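Local coordinates for FYVE-finger-containing Rab5 effector protein rabenosyn-5 (PDB 1Z0J), which is a Rab5 effector that carries a FYVE finger and, through the minimal domain described here, binds a Rab protein, probably as part of endosomal membrane traffic, at residues 12-17 with 48-53. Numbering follows the deposited sequence.
Sequences ELLLQQ and KHTLAK
At the open end of an antiparallel helical hairpin, the fold of this Rab-binding domain, Leu14 and Leu15 of helix 11-30 meet Thr50 and Leu51 of helix 34-54. The two short helical segments run at 156° to each other with their axes 10.3 Å apart, and the join is purely apolar. Leu14 points at the facing helix: with CG anti to its own backbone nitrogen (chi1 -173°), it brings one methyl, CD2, against the backbone there, 3.8 Å from both N and CA of Leu51. The same methyl lies 4.0 Å from Leu51 CB and 4.0 Å from Thr50 CG2, so a single methyl meets the backbone and CB of Leu51 and the methyl of Thr50. Leu51 meets helix 11-30 a second time through CD2, 3.7 Å from Leu15 CD2; these two side chains cross at about a right angle, and both residues are partly exposed. Thr50 presents its methyl to Leu14, while its hydroxyl OG1 is hydrogen-bonded to the carbonyl oxygen of Glu46, one turn earlier, which satisfies the polar group within its own helix. Around this cluster, Leu47 and Gln54 of helix 34-54 also pack on Leu14, Leu51 packs on Glu11 and Ile18 of helix 11-30, and Ile9, ahead of the first helix, touches both Leu14 and Thr50, while an apolar side chain of the partner protein's chain rests on Thr50.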
ATOM      1  N   GLU B  12      14.633  17.258  -0.955  1.00 28.49           N
ATOM      2  CA  GLU B  12      13.511  17.981  -1.553  1.00 28.60           C
ATOM      3  C   GLU B  12      12.244  17.119  -1.663  1.00 27.39           C
ATOM      4  O   GLU B  12      11.132  17.627  -1.513  1.00 27.18           O
ATOM      5  CB  GLU B  12      13.911  18.551  -2.922  1.00 29.72           C
ATOM      6  CG  GLU B  12      12.823  19.363  -3.640  1.00 33.97           C
ATOM      7  CD  GLU B  12      12.388  20.608  -2.878  1.00 39.26           C
ATOM      8  OE1 GLU B  12      13.246  21.283  -2.268  1.00 48.77           O
ATOM      9  OE2 GLU B  12      11.178  20.915  -2.899  1.00 49.26           O
ATOM     10  N   LEU B  13      12.422  15.824  -1.922  1.00 27.51           N
ATOM     11  CA  LEU B  13      11.300  14.883  -1.977  1.00 23.01           C
ATOM     12  C   LEU B  13      10.671  14.676  -0.598  1.00 23.98           C
ATOM     13  O   LEU B  13       9.454  14.550  -0.474  1.00 21.19           O
ATOM     14  CB  LEU B  13      11.741  13.540  -2.562  1.00 25.13           C
ATOM     15  CG  LEU B  13      12.369  13.524  -3.960  1.00 27.94           C
ATOM     16  CD1 LEU B  13      12.731  12.106  -4.325  1.00 28.26           C
ATOM     17  CD2 LEU B  13      11.451  14.134  -5.019  1.00 32.19           C
ATOM     18  N   LEU B  14      11.511  14.654   0.433  1.00 23.63           N
ATOM     19  CA  LEU B  14      11.036  14.539   1.804  1.00 23.22           C
ATOM     20  C   LEU B  14      10.254  15.789   2.208  1.00 19.88           C
ATOM     21  O   LEU B  14       9.179  15.698   2.802  1.00 19.93           O
ATOM     22  CB  LEU B  14      12.212  14.285   2.747  1.00 23.72           C
ATOM     23  CG  LEU B  14      11.931  13.981   4.217  1.00 21.40           C
ATOM     24  CD1 LEU B  14      10.860  12.911   4.390  1.00 25.91           C
ATOM     25  CD2 LEU B  14      13.221  13.548   4.877  1.00 21.49           C
ATOM     26  N   LEU B  15      10.786  16.957   1.859  1.00 19.39           N
ATOM     27  CA  LEU B  15      10.097  18.215   2.134  1.00 20.37           C
ATOM     28  C   LEU B  15       8.748  18.299   1.411  1.00 20.90           C
ATOM     29  O   LEU B  15       7.770  18.810   1.958  1.00 20.26           O
ATOM     30  CB  LEU B  15      10.985  19.416   1.769  1.00 24.61           C
ATOM     31  CG  LEU B  15      12.273  19.636   2.570  1.00 26.13           C
ATOM     32  CD1 LEU B  15      13.184  20.633   1.862  1.00 29.09           C
ATOM     33  CD2 LEU B  15      11.967  20.110   3.982  1.00 30.74           C
ATOM     34  N   GLN B  16       8.695  17.786   0.182  1.00 21.95           N
ATOM     35  CA  GLN B  16       7.447  17.781  -0.589  1.00 21.01           C
ATOM     36  C   GLN B  16       6.374  16.866   0.018  1.00 19.97           C
ATOM     37  O   GLN B  16       5.194  17.217   0.035  1.00 19.75           O
ATOM     38  CB  GLN B  16       7.709  17.416  -2.048  1.00 21.31           C
ATOM     39  N   GLN B  17       6.788  15.705   0.526  1.00 18.72           N
ATOM     40  CA  GLN B  17       5.842  14.778   1.161  1.00 16.76           C
ATOM     41  C   GLN B  17       5.307  15.326   2.488  1.00 17.62           C
ATOM     42  O   GLN B  17       4.139  15.123   2.825  1.00 16.52           O
ATOM     43  CB  GLN B  17       6.453  13.380   1.325  1.00 16.48           C
ATOM     44  CG  GLN B  17       5.507  12.325   1.947  1.00 16.10           C
ATOM     45  CD  GLN B  17       4.250  12.019   1.122  1.00 15.45           C
ATOM     46  OE1 GLN B  17       4.102  12.471  -0.021  1.00 15.75           O
ATOM     47  NE2 GLN B  17       3.334  11.249   1.712  1.00 14.08           N
ATOM     48  N   LYS B  48       9.161  14.407   9.821  1.00 14.17           N
ATOM     49  CA  LYS B  48       9.982  15.458  10.423  1.00 16.32           C
ATOM     50  C   LYS B  48      11.193  14.893  11.176  1.00 14.99           C
ATOM     51  O   LYS B  48      12.282  15.461  11.117  1.00 16.47           O
ATOM     52  CB  LYS B  48       9.131  16.342  11.338  1.00 16.66           C
ATOM     53  CG  LYS B  48       8.196  17.276  10.587  1.00 17.10           C
ATOM     54  CD  LYS B  48       7.379  18.144  11.540  1.00 23.82           C
ATOM     55  CE  LYS B  48       6.686  19.273  10.793  1.00 31.43           C
ATOM     56  NZ  LYS B  48       6.060  20.264  11.713  1.00 36.95           N
ATOM     57  N   HIS B  49      11.013  13.765  11.860  1.00 15.53           N
ATOM     58  CA  HIS B  49      12.119  13.080  12.541  1.00 16.19           C
ATOM     59  C   HIS B  49      13.178  12.615  11.545  1.00 17.88           C
ATOM     60  O   HIS B  49      14.381  12.786  11.771  1.00 16.16           O
ATOM     61  CB  HIS B  49      11.607  11.892  13.366  1.00 17.30           C
ATOM     62  CG  HIS B  49      12.689  11.133  14.077  1.00 20.09           C
ATOM     63  ND1 HIS B  49      13.350  10.065  13.508  1.00 27.36           N
ATOM     64  CD2 HIS B  49      13.221  11.289  15.312  1.00 25.83           C
ATOM     65  CE1 HIS B  49      14.244   9.598  14.361  1.00 22.30           C
ATOM     66  NE2 HIS B  49      14.184  10.322  15.464  1.00 22.78           N
ATOM     67  N   THR B  50      12.731  12.028  10.441  1.00 15.87           N
ATOM     68  CA  THR B  50      13.641  11.598   9.382  1.00 16.69           C
ATOM     69  C   THR B  50      14.407  12.783   8.784  1.00 14.08           C
ATOM     70  O   THR B  50      15.607  12.671   8.506  1.00 14.91           O
ATOM     71  CB  THR B  50      12.890  10.823   8.284  1.00 20.29           C
ATOM     72  OG1 THR B  50      12.263   9.678   8.870  1.00 23.84           O
ATOM     73  CG2 THR B  50      13.841  10.368   7.184  1.00 21.70           C
ATOM     74  N   LEU B  51      13.719  13.905   8.578  1.00 13.02           N
ATOM     75  CA  LEU B  51      14.360  15.128   8.088  1.00 14.69           C
ATOM     76  C   LEU B  51      15.437  15.636   9.049  1.00 15.29           C
ATOM     77  O   LEU B  51      16.556  15.966   8.635  1.00 14.57           O
ATOM     78  CB  LEU B  51      13.325  16.226   7.814  1.00 15.17           C
ATOM     79  CG  LEU B  51      13.886  17.555   7.290  1.00 17.05           C
ATOM     80  CD1 LEU B  51      14.560  17.412   5.920  1.00 21.97           C
ATOM     81  CD2 LEU B  51      12.790  18.605   7.231  1.00 21.95           C
ATOM     82  N   ALA B  52      15.109  15.673  10.336  1.00 14.95           N
ATOM     83  CA  ALA B  52      16.065  16.102  11.352  1.00 13.93           C
ATOM     84  C   ALA B  52      17.283  15.172  11.404  1.00 16.02           C
ATOM     85  O   ALA B  52      18.423  15.618  11.631  1.00 16.33           O
ATOM     86  CB  ALA B  52      15.375  16.186  12.707  1.00 17.27           C
ATOM     87  N   LYS B  53      17.051  13.883  11.180  1.00 15.32           N
ATOM     88  CA  LYS B  53      18.127  12.899  11.125  1.00 15.02           C
ATOM     89  C   LYS B  53      19.035  13.126   9.916  1.00 16.34           C
ATOM     90  O   LYS B  53      20.262  13.054  10.024  1.00 16.14           O
ATOM     91  CB  LYS B  53      17.535  11.489  11.111  1.00 18.48           C
ATOM     92  CG  LYS B  53      18.544  10.361  11.284  1.00 19.73           C
ATOM     93  CD  LYS B  53      17.868   8.992  11.374  1.00 24.34           C
ATOM     94  CE  LYS B  53      17.186   8.606  10.067  1.00 28.98           C
ATOM     95  NZ  LYS B  53      16.668   7.211  10.116  1.00 34.35           N
TER